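Local structure of malate dehydrogenase (Porphyromonas gingivalis, 3FI9) at residues P35-Y40 and L62-T67; T156-E161 and Q219-G224; P128-G133 and S308-L313; I245-A250 and T279-D284. The protein probably catalyses the NAD-dependent interconversion of malate and oxaloacetate, as malate dehydrogenases of the LDH/MDH superfamily do. All blocks are in the same frame, centred on the assembly; numbering follows the deposited sequence.

How the interactions relate
The four contacts illustrate how a two-domain dehydrogenase is assembled. Interaction 1 pairs two strands at the margin of the NAD-binding domain; interactions 2 and 4 lie within the catalytic domain, their centres about 23 Å apart; interaction 3 joins a helix of the first domain to the long C-terminal helix of the second, and its chain loop encloses the other two. Three of them lie at or beside predicted site residues: Leu39 of interaction 1 neighbours Ala16 of the NAD loop, Arg157 of interaction 2 lies about 7 Å, side chain to side chain, from the presumed proton acceptor His182, and Pro128 of interaction 3 follows Asn127. Interactions 1 and 2, centres about 34 Å apart, both touch the second subunit.

Interaction 1 (P35-Y40 and L62-T67); sequences PNLCLY and LNLTFT
Leu37 lies alongside Leu64, the two side chains pointing the same way, with methyl CD2 of Leu37 3.7 Å from CD1 of Leu64. The same CD1 also meets Leu39, whose CG is 4.0 Å away, so one methyl of Leu64 serves two leucines of the neighbouring strand. With CG of Leu64 anti to the backbone N (chi1 -169°), the branch bends back over that strand although its CB sets off away from it. Beneath these leucines runs a parallel beta ladder: Leu37 O accepts from Thr65 N, Leu39 N donates to Thr65 O at 2.9 Å, and Leu39 O receives Thr67 N. On the sheet face bearing Cys38 and Thr65, OG1 of Thr65 stands 3.3 Å from CB of Cys38. Nearer the N-terminal ends of the two segments, Asn63 N reaches Pro35 O at 2.6 Å, and the amides of Asn36 and Asn63 lie side by side, their planes only 10° apart. Asn36 ND2 is held by Glu8 O, while a water lies 2.8 Å from Asn36 OD1 and also within reach of Asn63 O, though it may not donate to both at once. This is one parallel step of a Rossmann fold, a beta-alpha-beta crossover in which helix 44-57 links strands 37-40 and 65-67. That helix packs on Leu39, Leu62 and Phe66, helix 70-74 covers Tyr40 and Thr67, and strand 10-14 continues the sheet beyond strand 37-40.

Interaction 2 (T156-E161 and Q219-G224); sequences TRLQSE and QRVVKG
Within the catalytic domain of this malate dehydrogenase, helix 153-166 packs against the end of helix 211-222, at the turn where the chain passes into helix 224-232. Val221 fills the middle of the contact: its CG2 rests 3.6 Å from Leu158 CA and also meets CB of Leu158 and CG of Glu161. Its other methyl, CG1, faces CB of Arg157 at 4.2 Å. One turn further along the first helix, Glu161 and Arg220 form a salt bridge, OE1 to NE at 2.8 Å with an N-H...O angle of 154°. The oxygen lies in the guanidinium plane of Arg220, yet the donor approaches from above the carboxylate, and the two planes stand 58° apart. Arg220 is bent at chi3 (-72°), which turns NE back onto Glu161. Two waters add bridges between the residues: one donates to Glu161 OE2 and to Arg220 O, while another accepts from Arg220 NH2 at 2.6 Å and donates to Glu161 O. Because OE2 also bridges to Lys164, two basic residues share the carboxylate, which would favour its ionised form. Arg157 runs extended from CG to NE past Gly224, whose carbonyl carbon lies over one face of the guanidinium, offset toward its rim and 3.9 Å from NH1. His56 of the second subunit packs on Arg157, and its Glu52 on Glu161. The guanidinium of Arg157 is a predicted substrate-binding group near His182, consistent with the substrate pocket of the LDH/MDH superfamily, where an arginine pairs with the substrate carboxylate.

Interaction 3 (P128-G133 and S308-L313); sequences PADITG and SHLAKL
Pro128 O is gripped by two backbone donors, Ile131 N and Thr132 N, each at 2.9 Å, and so fastens the first turn of helix 129-140 just where Pro128 meets the C-terminal helix. CB of Pro128 touches CD2 of Leu313 at 4.3 Å. That same methyl is shared more closely by Ile131, whose CG1 comes within 3.7 Å, and by Asp130, whose OD2 lies 3.6 Å away; the Ile131 and Leu313 side chains run at a slant to each other, whereas Asp130 crosses Leu313 at about a right angle. Pro128 follows a cis peptide bond directly after Asn127, predicted to bind NAD and substrate, and opens a helix of the Rossmann domain. The contact thus joins that domain to the long helix 297-319 of the catalytic domain, the two helix segments passing at -48° with their axes 10.2 Å apart. Asp130 has chi1 of 48°, its CG lodged between the backbone N and the carbonyl carbon, and this swings the carboxylate across Leu310, whose CD2 is 3.4 Å from OD2. Water completes the polar side: one molecule donates both to Asp130 OD2, at 2.8 Å, and to Leu310 O, at 2.6 Å, linking the two helices where direct bonding is absent. Leu98 of helix 94-115 packs on both Pro128 and Leu313, while Ile273 and Met275 of strand 273-277 lie against Leu310.

Interaction 4 (I245-A250 and T279-D284); sequences IEMIRA and TTITKD
Ile281 presses its two branches onto Ala250 and Met247, packing strand 279-282 of a two-stranded antiparallel hairpin against helix 238-251 in the catalytic domain. The helix segment and the strand run at 61° to each other, with their axes 7.4 Å apart. The tight part is apolar and buried. CG2 of Ile281 lies 3.8 Å from CB of Ala250 and also reaches Met247 O, while CD1 extends the other way to the methyl CE of Met247. Two torsions set up this forked grip: CG1 of Ile281 stands anti to the carbonyl carbon, and Met247 is bent at chi3 (58°), which turns CE toward the isoleucine. Ala261 of strand 261-267 and Val286 of the partner strand 285-288 close in on Ile281, and Phe257 and Ile123 on Met247, making this corner part of the hydrophobic core. The small CB of Ala250 also comes within 3.5 Å of Ile281 O, bringing helix and strand backbones close here.

Toward the hairpin turn the contact becomes looser and more polar. Lys283 is exposed, its side chain starting away from the helix, and only backbone approaches remain: Ala250 O lies 3.4 Å from Thr282 C and 3.6 Å from Lys283 N. Just beyond, the chain closes on itself in an ST turn, Asp284 N donating to Thr282 OG1 at 3.0 Å with an N-H...O angle of 154°.

Interaction 1 (P35-Y40 and L62-T67)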
loop_
_atom_site.group_PDB
_atom_site.type_symbol
_atom_site.label_atom_id
_atom_site.label_comp_id
_atom_site.label_asym_id
_atom_site.label_seq_id
_atom_site.Cartn_x
_atom_site.Cartn_y
_atom_site.Cartn_z
ATOM N N PRO A 35 2.780 -16.232 -5.875
ATOM C CA PRO A 35 1.659 -15.961 -6.767
ATOM C C PRO A 35 0.330 -16.438 -6.168
ATOM O O PRO A 35 -0.754 -15.934 -6.525
ATOM C CB PRO A 35 2.005 -16.760 -8.043
ATOM C CG PRO A 35 3.150 -17.724 -7.638
ATOM C CD PRO A 35 3.654 -17.364 -6.296
ATOM N N ASN A 36 0.408 -17.381 -5.228
ATOM C CA ASN A 36 -0.803 -17.968 -4.673
ATOM C C ASN A 36 -1.197 -17.225 -3.406
ATOM O O ASN A 36 -0.952 -17.656 -2.280
ATOM C CB ASN A 36 -0.583 -19.465 -4.485
ATOM C CG ASN A 36 -0.309 -20.136 -5.837
ATOM O OD1 ASN A 36 -1.140 -20.034 -6.741
ATOM N ND2 ASN A 36 0.880 -20.726 -6.009
ATOM N N LEU A 37 -1.757 -16.052 -3.626
ATOM C CA LEU A 37 -2.151 -15.179 -2.522
ATOM C C LEU A 37 -3.652 -15.295 -2.366
ATOM O O LEU A 37 -4.407 -15.067 -3.308
ATOM C CB LEU A 37 -1.750 -13.740 -2.875
ATOM C CG LEU A 37 -2.138 -12.675 -1.862
ATOM C CD1 LEU A 37 -1.342 -12.926 -0.629
ATOM C CD2 LEU A 37 -1.901 -11.224 -2.439
ATOM N N CYS A 38 -4.096 -15.684 -1.171
ATOM C CA CYS A 38 -5.509 -15.933 -0.929
ATOM C C CYS A 38 -6.060 -14.992 0.134
ATOM O O CYS A 38 -5.467 -14.849 1.220
ATOM C CB CYS A 38 -5.704 -17.404 -0.536
ATOM S SG CYS A 38 -7.373 -17.831 -0.044
ATOM N N LEU A 39 -7.167 -14.325 -0.201
ATOM C CA LEU A 39 -7.757 -13.317 0.668
ATOM C C LEU A 39 -9.029 -13.870 1.295
ATOM O O LEU A 39 -9.969 -14.302 0.571
ATOM C CB LEU A 39 -8.033 -12.048 -0.119
ATOM C CG LEU A 39 -6.875 -11.435 -0.922
ATOM C CD1 LEU A 39 -7.339 -10.048 -1.384
ATOM C CD2 LEU A 39 -5.624 -11.341 -0.018
ATOM N N TYR A 40 -9.078 -13.876 2.636
ATOM C CA TYR A 40 -10.256 -14.407 3.327
ATOM C C TYR A 40 -10.890 -13.311 4.201
ATOM O O TYR A 40 -10.171 -12.592 4.904
ATOM C CB TYR A 40 -9.911 -15.646 4.186
ATOM C CG TYR A 40 -11.011 -15.911 5.212
ATOM C CD1 TYR A 40 -12.163 -16.619 4.861
ATOM C CD2 TYR A 40 -10.922 -15.404 6.500
ATOM C CE1 TYR A 40 -13.176 -16.853 5.776
ATOM C CE2 TYR A 40 -11.944 -15.606 7.432
ATOM C CZ TYR A 40 -13.082 -16.317 7.057
ATOM O OH TYR A 40 -14.087 -16.506 7.985
ATOM N N LEU A 62 0.404 -13.057 -10.735
ATOM C CA LEU A 62 -0.320 -13.268 -9.490
ATOM C C LEU A 62 -1.487 -14.209 -9.754
ATOM O O LEU A 62 -2.201 -14.026 -10.731
ATOM C CB LEU A 62 -0.855 -11.945 -8.937
ATOM C CG LEU A 62 -1.362 -11.987 -7.497
ATOM C CD1 LEU A 62 -0.200 -12.298 -6.530
ATOM C CD2 LEU A 62 -2.027 -10.670 -7.122
ATOM N N ASN A 63 -1.696 -15.164 -8.876
ATOM C CA ASN A 63 -2.883 -16.035 -8.919
ATOM C C ASN A 63 -3.790 -15.708 -7.711
ATOM O O ASN A 63 -3.897 -16.504 -6.768
ATOM C CB ASN A 63 -2.480 -17.494 -8.773
ATOM C CG ASN A 63 -1.860 -18.104 -10.069
ATOM O OD1 ASN A 63 -2.437 -18.002 -11.165
ATOM N ND2 ASN A 63 -0.703 -18.784 -9.921
ATOM N N LEU A 64 -4.418 -14.548 -7.717
ATOM C CA LEU A 64 -5.185 -14.124 -6.556
ATOM C C LEU A 64 -6.491 -14.947 -6.407
ATOM O O LEU A 64 -7.196 -15.182 -7.379
ATOM C CB LEU A 64 -5.534 -12.652 -6.688
ATOM C CG LEU A 64 -6.110 -12.000 -5.430
ATOM C CD1 LEU A 64 -4.968 -11.668 -4.377
ATOM C CD2 LEU A 64 -6.887 -10.703 -5.792
ATOM N N THR A 65 -6.801 -15.362 -5.191
ATOM C CA THR A 65 -8.053 -16.026 -4.897
ATOM C C THR A 65 -8.685 -15.275 -3.727
ATOM O O THR A 65 -7.991 -14.635 -2.930
ATOM C CB THR A 65 -7.938 -17.563 -4.597
ATOM O OG1 THR A 65 -6.941 -17.835 -3.593
ATOM C CG2 THR A 65 -7.649 -18.401 -5.885
ATOM N N PHE A 66 -10.003 -15.300 -3.642
ATOM C CA PHE A 66 -10.647 -14.753 -2.451
ATOM C C PHE A 66 -11.825 -15.606 -2.088
ATOM O O PHE A 66 -12.449 -16.230 -2.962
ATOM C CB PHE A 66 -11.025 -13.294 -2.591
ATOM C CG PHE A 66 -12.044 -13.005 -3.661
ATOM C CD1 PHE A 66 -13.397 -12.867 -3.336
ATOM C CD2 PHE A 66 -11.656 -12.851 -4.982
ATOM C CE1 PHE A 66 -14.338 -12.581 -4.332
ATOM C CE2 PHE A 66 -12.602 -12.561 -5.970
ATOM C CZ PHE A 66 -13.923 -12.439 -5.652
ATOM N N THR A 67 -12.124 -15.642 -0.795
ATOM C CA THR A 67 -13.191 -16.493 -0.312
ATOM C C THR A 67 -13.636 -16.089 1.089
ATOM O O THR A 67 -12.838 -15.554 1.896
ATOM C CB THR A 67 -12.755 -18.015 -0.343
ATOM O OG1 THR A 67 -13.832 -18.837 0.122
ATOM C CG2 THR A 67 -11.558 -18.279 0.570
HETATM O O HOH W 1 -3.875 -19.631 -6.198
#

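Interaction 2 (T156-E161 and Q219-G224)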
loop_
_atom_site.group_PDB
_atom_site.type_symbol
_atom_site.label_atom_id
_atom_site.label_comp_id
_atom_site.label_asym_id
_atom_site.label_seq_id
_atom_site.Cartn_x
_atom_site.Cartn_y
_atom_site.Cartn_z
ATOM N N THR A 156 9.564 1.200 16.087
ATOM C CA THR A 156 9.680 2.130 14.939
ATOM C C THR A 156 9.159 3.492 15.359
ATOM O O THR A 156 9.684 4.530 14.931
ATOM C CB THR A 156 8.911 1.627 13.675
ATOM O OG1 THR A 156 7.491 1.539 13.949
ATOM C CG2 THR A 156 9.428 0.270 13.274
ATOM N N ARG A 157 8.177 3.499 16.247
ATOM C CA ARG A 157 7.657 4.774 16.724
ATOM C C ARG A 157 8.722 5.420 17.636
ATOM O O ARG A 157 8.998 6.609 17.546
ATOM C CB ARG A 157 6.349 4.564 17.450
ATOM C CG ARG A 157 5.215 4.244 16.479
ATOM C CD ARG A 157 3.882 3.935 17.251
ATOM N NE ARG A 157 2.832 3.620 16.289
ATOM C CZ ARG A 157 1.680 3.024 16.605
ATOM N NH1 ARG A 157 1.423 2.680 17.853
ATOM N NH2 ARG A 157 0.775 2.775 15.670
ATOM N N LEU A 158 9.362 4.628 18.473
ATOM C CA LEU A 158 10.455 5.207 19.271
ATOM C C LEU A 158 11.557 5.781 18.372
ATOM O O LEU A 158 12.086 6.867 18.628
ATOM C CB LEU A 158 11.004 4.201 20.277
ATOM C CG LEU A 158 12.180 4.651 21.159
ATOM C CD1 LEU A 158 11.763 5.754 22.086
ATOM C CD2 LEU A 158 12.662 3.462 22.021
ATOM N N GLN A 159 11.904 5.050 17.324
ATOM C CA GLN A 159 12.894 5.540 16.364
ATOM C C GLN A 159 12.460 6.856 15.747
ATOM O O GLN A 159 13.241 7.823 15.680
ATOM C CB GLN A 159 13.177 4.498 15.267
ATOM C CG GLN A 159 14.311 4.921 14.296
ATOM C CD GLN A 159 14.396 4.027 13.070
ATOM O OE1 GLN A 159 13.378 3.791 12.408
ATOM N NE2 GLN A 159 15.600 3.537 12.750
ATOM N N SER A 160 11.220 6.906 15.289
ATOM C CA SER A 160 10.706 8.125 14.686
ATOM C C SER A 160 10.712 9.326 15.650
ATOM O O SER A 160 11.185 10.420 15.318
ATOM C CB SER A 160 9.288 7.875 14.180
ATOM O OG SER A 160 8.721 9.075 13.670
ATOM N N GLU A 161 10.196 9.109 16.846
ATOM C CA GLU A 161 10.108 10.173 17.835
ATOM C C GLU A 161 11.491 10.687 18.224
ATOM O O GLU A 161 11.669 11.891 18.323
ATOM C CB GLU A 161 9.273 9.746 19.058
ATOM C CG GLU A 161 7.766 9.434 18.773
ATOM C CD GLU A 161 6.960 10.635 18.303
ATOM O OE1 GLU A 161 7.205 11.779 18.752
ATOM O OE2 GLU A 161 6.049 10.435 17.485
ATOM N N GLN A 219 6.060 8.981 26.144
ATOM C CA GLN A 219 4.608 9.044 26.159
ATOM C C GLN A 219 4.035 9.211 24.743
ATOM O O GLN A 219 2.943 8.709 24.467
ATOM C CB GLN A 219 4.139 10.173 27.067
ATOM C CG GLN A 219 2.879 9.858 27.820
ATOM C CD GLN A 219 2.925 8.510 28.513
ATOM O OE1 GLN A 219 1.955 7.787 28.502
ATOM N NE2 GLN A 219 4.059 8.162 29.089
ATOM N N ARG A 220 4.749 9.878 23.834
ATOM C CA ARG A 220 4.239 9.983 22.449
ATOM C C ARG A 220 4.302 8.619 21.755
ATOM O O ARG A 220 3.523 8.356 20.845
ATOM C CB ARG A 220 5.011 11.002 21.595
ATOM C CG ARG A 220 4.837 12.462 22.070
ATOM C CD ARG A 220 5.346 13.471 21.076
ATOM N NE ARG A 220 6.802 13.490 20.991
ATOM C CZ ARG A 220 7.598 14.161 21.818
ATOM N NH1 ARG A 220 7.072 14.865 22.807
ATOM N NH2 ARG A 220 8.922 14.119 21.671
ATOM N N VAL A 221 5.248 7.772 22.165
ATOM C CA VAL A 221 5.275 6.386 21.680
ATOM C C VAL A 221 4.114 5.583 22.236
ATOM O O VAL A 221 3.351 4.988 21.485
ATOM C CB VAL A 221 6.640 5.713 22.004
ATOM C CG1 VAL A 221 6.657 4.210 21.601
ATOM C CG2 VAL A 221 7.723 6.463 21.296
ATOM N N VAL A 222 3.959 5.600 23.568
ATOM C CA VAL A 222 2.816 4.939 24.223
ATOM C C VAL A 222 1.452 5.278 23.592
ATOM O O VAL A 222 0.604 4.385 23.363
ATOM C CB VAL A 222 2.786 5.260 25.749
ATOM C CG1 VAL A 222 1.493 4.729 26.368
ATOM C CG2 VAL A 222 4.036 4.703 26.451
ATOM N N LYS A 223 1.249 6.561 23.301
ATOM C CA LYS A 223 0.006 7.081 22.725
ATOM C C LYS A 223 0.055 7.181 21.199
ATOM O O LYS A 223 -0.761 7.858 20.601
ATOM C CB LYS A 223 -0.283 8.488 23.254
ATOM C CG LYS A 223 -0.517 8.508 24.744
ATOM C CD LYS A 223 -1.901 7.990 25.064
ATOM C CE LYS A 223 -2.034 7.672 26.551
ATOM N NZ LYS A 223 -3.474 7.415 26.902
ATOM N N GLY A 224 1.021 6.504 20.587
ATOM C CA GLY A 224 1.208 6.619 19.133
ATOM C C GLY A 224 -0.018 6.223 18.315
ATOM O O GLY A 224 -0.301 6.844 17.292
HETATM O O HOH W 2 4.321 7.849 17.914
HETATM O O HOH W 3 9.910 13.699 19.292
#

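Interaction 3 (P128-G133 and S308-L313)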
loop_
_atom_site.group_PDB
_atom_site.type_symbol
_atom_site.label_atom_id
_atom_site.label_comp_id
_atom_site.label_asym_id
_atom_site.label_seq_id
_atom_site.Cartn_x
_atom_site.Cartn_y
_atom_site.Cartn_z
ATOM N N PRO A 128 -5.875 -8.189 22.113
ATOM C CA PRO A 128 -4.545 -7.946 22.690
ATOM C C PRO A 128 -3.573 -9.052 22.256
ATOM O O PRO A 128 -3.785 -10.212 22.607
ATOM C CB PRO A 128 -4.813 -8.001 24.198
ATOM C CG PRO A 128 -6.005 -8.908 24.335
ATOM C CD PRO A 128 -6.844 -8.713 23.110
ATOM N N ALA A 129 -2.537 -8.707 21.480
ATOM C CA ALA A 129 -1.699 -9.736 20.819
ATOM C C ALA A 129 -0.979 -10.737 21.724
ATOM O O ALA A 129 -0.757 -11.883 21.320
ATOM C CB ALA A 129 -0.706 -9.091 19.781
ATOM N N ASP A 130 -0.656 -10.349 22.963
ATOM C CA ASP A 130 -0.112 -11.337 23.923
ATOM C C ASP A 130 -1.084 -12.486 24.193
ATOM O O ASP A 130 -0.667 -13.600 24.478
ATOM C CB ASP A 130 0.289 -10.714 25.278
ATOM C CG ASP A 130 -0.795 -9.817 25.852
ATOM O OD1 ASP A 130 -1.148 -8.833 25.169
ATOM O OD2 ASP A 130 -1.273 -10.077 26.993
ATOM N N ILE A 131 -2.373 -12.199 24.154
ATOM C CA ILE A 131 -3.377 -13.217 24.432
ATOM C C ILE A 131 -3.706 -13.892 23.134
ATOM O O ILE A 131 -3.656 -15.113 23.039
ATOM C CB ILE A 131 -4.668 -12.643 25.020
ATOM C CG1 ILE A 131 -4.469 -12.181 26.474
ATOM C CG2 ILE A 131 -5.818 -13.691 24.947
ATOM C CD1 ILE A 131 -3.951 -13.249 27.417
ATOM N N THR A 132 -4.028 -13.101 22.109
ATOM C CA THR A 132 -4.476 -13.689 20.837
ATOM C C THR A 132 -3.426 -14.573 20.204
ATOM O O THR A 132 -3.711 -15.672 19.685
ATOM C CB THR A 132 -4.938 -12.603 19.840
ATOM O OG1 THR A 132 -3.871 -11.656 19.617
ATOM C CG2 THR A 132 -6.138 -11.861 20.413
ATOM N N GLY A 133 -2.187 -14.094 20.213
ATOM C CA GLY A 133 -1.124 -14.909 19.731
ATOM C C GLY A 133 -0.946 -16.183 20.551
ATOM O O GLY A 133 -0.682 -17.255 19.975
ATOM N N SER A 308 4.647 -9.159 34.480
ATOM C CA SER A 308 3.620 -9.377 35.517
ATOM C C SER A 308 2.214 -8.967 35.082
ATOM O O SER A 308 1.210 -9.613 35.453
ATOM C CB SER A 308 4.010 -8.665 36.819
ATOM O OG SER A 308 5.290 -9.159 37.254
ATOM N N HIS A 309 2.114 -7.885 34.323
ATOM C CA HIS A 309 0.809 -7.478 33.816
ATOM C C HIS A 309 0.314 -8.475 32.763
ATOM O O HIS A 309 -0.890 -8.800 32.704
ATOM C CB HIS A 309 0.897 -6.084 33.208
ATOM C CG HIS A 309 -0.415 -5.542 32.755
ATOM N ND1 HIS A 309 -1.031 -5.959 31.595
ATOM C CD2 HIS A 309 -1.229 -4.603 33.303
ATOM C CE1 HIS A 309 -2.172 -5.305 31.446
ATOM N NE2 HIS A 309 -2.314 -4.473 32.464
ATOM N N LEU A 310 1.233 -8.964 31.930
ATOM C CA LEU A 310 0.846 -9.915 30.882
ATOM C C LEU A 310 0.340 -11.231 31.496
ATOM O O LEU A 310 -0.641 -11.819 31.018
ATOM C CB LEU A 310 2.024 -10.211 29.943
ATOM C CG LEU A 310 2.470 -8.987 29.115
ATOM C CD1 LEU A 310 3.612 -9.365 28.155
ATOM C CD2 LEU A 310 1.304 -8.401 28.345
ATOM N N ALA A 311 1.032 -11.668 32.544
ATOM C CA ALA A 311 0.717 -12.892 33.267
ATOM C C ALA A 311 -0.640 -12.785 33.947
ATOM O O ALA A 311 -1.427 -13.736 33.949
ATOM C CB ALA A 311 1.830 -13.197 34.293
ATOM N N LYS A 312 -0.964 -11.619 34.480
ATOM C CA LYS A 312 -2.320 -11.435 34.989
ATOM C C LYS A 312 -3.412 -11.557 33.929
ATOM O O LYS A 312 -4.474 -12.151 34.191
ATOM C CB LYS A 312 -2.463 -10.125 35.756
ATOM C CG LYS A 312 -1.769 -10.220 37.107
ATOM C CD LYS A 312 -1.709 -8.864 37.779
ATOM C CE LYS A 312 -3.048 -8.183 37.741
ATOM N NZ LYS A 312 -3.113 -7.167 38.840
ATOM N N LEU A 313 -3.165 -11.023 32.735
ATOM C CA LEU A 313 -4.153 -11.118 31.653
ATOM C C LEU A 313 -4.282 -12.578 31.167
ATOM O O LEU A 313 -5.386 -13.063 30.924
ATOM C CB LEU A 313 -3.771 -10.210 30.462
ATOM C CG LEU A 313 -4.930 -9.828 29.535
ATOM C CD1 LEU A 313 -5.997 -9.045 30.334
ATOM C CD2 LEU A 313 -4.462 -9.024 28.338
HETATM O O HOH W 4 -0.776 -12.343 28.505
#

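Interaction 4 (I245-A250 and T279-D284)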
loop_
_atom_site.group_PDB
_atom_site.type_symbol
_atom_site.label_atom_id
_atom_site.label_comp_id
_atom_site.label_asym_id
_atom_site.label_seq_id
_atom_site.Cartn_x
_atom_site.Cartn_y
_atom_site.Cartn_z
ATOM N N ILE A 245 3.703 -7.731 7.009
ATOM C CA ILE A 245 4.075 -8.450 5.778
ATOM C C ILE A 245 5.595 -8.604 5.646
ATOM O O ILE A 245 6.074 -9.619 5.088
ATOM C CB ILE A 245 3.435 -7.879 4.508
ATOM C CG1 ILE A 245 1.898 -7.750 4.729
ATOM C CG2 ILE A 245 3.789 -8.799 3.275
ATOM C CD1 ILE A 245 1.114 -9.064 5.125
ATOM N N GLU A 246 6.364 -7.634 6.146
ATOM C CA GLU A 246 7.813 -7.858 6.197
ATOM C C GLU A 246 8.081 -9.053 7.059
ATOM O O GLU A 246 9.014 -9.820 6.759
ATOM C CB GLU A 246 8.589 -6.704 6.851
ATOM C CG GLU A 246 8.717 -5.448 6.091
ATOM C CD GLU A 246 9.555 -4.408 6.867
ATOM O OE1 GLU A 246 10.624 -4.055 6.378
ATOM O OE2 GLU A 246 9.158 -3.952 7.951
ATOM N N MET A 247 7.325 -9.207 8.167
ATOM C CA MET A 247 7.530 -10.418 9.023
ATOM C C MET A 247 7.286 -11.729 8.252
ATOM O O MET A 247 8.124 -12.665 8.353
ATOM C CB MET A 247 6.653 -10.405 10.300
ATOM C CG MET A 247 6.825 -9.121 11.157
ATOM S SD MET A 247 5.669 -9.083 12.540
ATOM C CE MET A 247 6.052 -10.561 13.416
ATOM N N ILE A 248 6.148 -11.845 7.559
ATOM C CA ILE A 248 5.860 -13.107 6.846
ATOM C C ILE A 248 6.878 -13.328 5.684
ATOM O O ILE A 248 7.304 -14.453 5.385
ATOM C CB ILE A 248 4.387 -13.198 6.350
ATOM C CG1 ILE A 248 3.975 -14.674 6.246
ATOM C CG2 ILE A 248 4.151 -12.413 5.000
ATOM C CD1 ILE A 248 3.881 -15.388 7.607
ATOM N N ARG A 249 7.310 -12.253 5.051
ATOM C CA ARG A 249 8.412 -12.403 4.096
ATOM C C ARG A 249 9.658 -13.088 4.704
ATOM O O ARG A 249 10.251 -13.967 4.079
ATOM C CB ARG A 249 8.802 -11.084 3.461
ATOM C CG ARG A 249 10.064 -11.231 2.592
ATOM C CD ARG A 249 10.259 -9.996 1.762
ATOM N NE ARG A 249 10.666 -8.855 2.571
ATOM C CZ ARG A 249 10.862 -7.633 2.060
ATOM N NH1 ARG A 249 10.728 -7.428 0.750
ATOM N NH2 ARG A 249 11.235 -6.629 2.837
ATOM N N ALA A 250 10.049 -12.699 5.918
ATOM C CA ALA A 250 11.188 -13.319 6.602
ATOM C C ALA A 250 10.931 -14.791 6.874
ATOM O O ALA A 250 11.799 -15.630 6.681
ATOM C CB ALA A 250 11.469 -12.570 7.937
ATOM N N THR A 279 14.033 -10.981 18.573
ATOM C CA THR A 279 13.744 -12.161 17.797
ATOM C C THR A 279 14.421 -12.096 16.450
ATOM O O THR A 279 14.750 -11.009 15.963
ATOM C CB THR A 279 12.225 -12.253 17.539
ATOM O OG1 THR A 279 11.677 -10.923 17.348
ATOM C CG2 THR A 279 11.539 -12.916 18.698
ATOM N N THR A 280 14.644 -13.263 15.852
ATOM C CA THR A 280 14.936 -13.331 14.434
ATOM C C THR A 280 13.986 -14.360 13.840
ATOM O O THR A 280 13.778 -15.423 14.375
ATOM C CB THR A 280 16.444 -13.576 14.052
ATOM O OG1 THR A 280 16.642 -14.871 13.454
ATOM C CG2 THR A 280 17.351 -13.415 15.247
ATOM N N ILE A 281 13.367 -13.962 12.750
ATOM C CA ILE A 281 12.434 -14.787 12.045
ATOM C C ILE A 281 13.134 -15.179 10.763
ATOM O O ILE A 281 13.651 -14.330 10.038
ATOM C CB ILE A 281 11.212 -13.949 11.715
ATOM C CG1 ILE A 281 10.583 -13.413 13.015
ATOM C CG2 ILE A 281 10.251 -14.732 10.871
ATOM C CD1 ILE A 281 9.334 -12.584 12.744
ATOM N N THR A 282 13.248 -16.477 10.518
ATOM C CA THR A 282 13.856 -16.940 9.275
ATOM C C THR A 282 12.958 -18.050 8.700
ATOM O O THR A 282 11.865 -18.309 9.216
ATOM C CB THR A 282 15.258 -17.516 9.525
ATOM O OG1 THR A 282 15.112 -18.746 10.217
ATOM C CG2 THR A 282 16.091 -16.572 10.411
ATOM N N LYS A 283 13.409 -18.718 7.641
ATOM C CA LYS A 283 12.693 -19.870 7.115
ATOM C C LYS A 283 12.482 -20.935 8.179
ATOM O O LYS A 283 11.609 -21.796 8.043
ATOM C CB LYS A 283 13.473 -20.485 5.947
ATOM C CG LYS A 283 14.774 -21.170 6.375
ATOM C CD LYS A 283 15.676 -21.452 5.156
ATOM C CE LYS A 283 17.037 -22.016 5.604
ATOM N NZ LYS A 283 18.105 -21.672 4.622
ATOM N N ASP A 284 13.295 -20.903 9.227
ATOM C CA ASP A 284 13.135 -21.868 10.307
ATOM C C ASP A 284 12.236 -21.392 11.419
ATOM O O ASP A 284 12.181 -22.023 12.469
ATOM C CB ASP A 284 14.493 -22.260 10.884
ATOM C CG ASP A 284 15.357 -22.966 9.857
ATOM O OD1 ASP A 284 14.849 -23.898 9.206
ATOM O OD2 ASP A 284 16.515 -22.556 9.684
#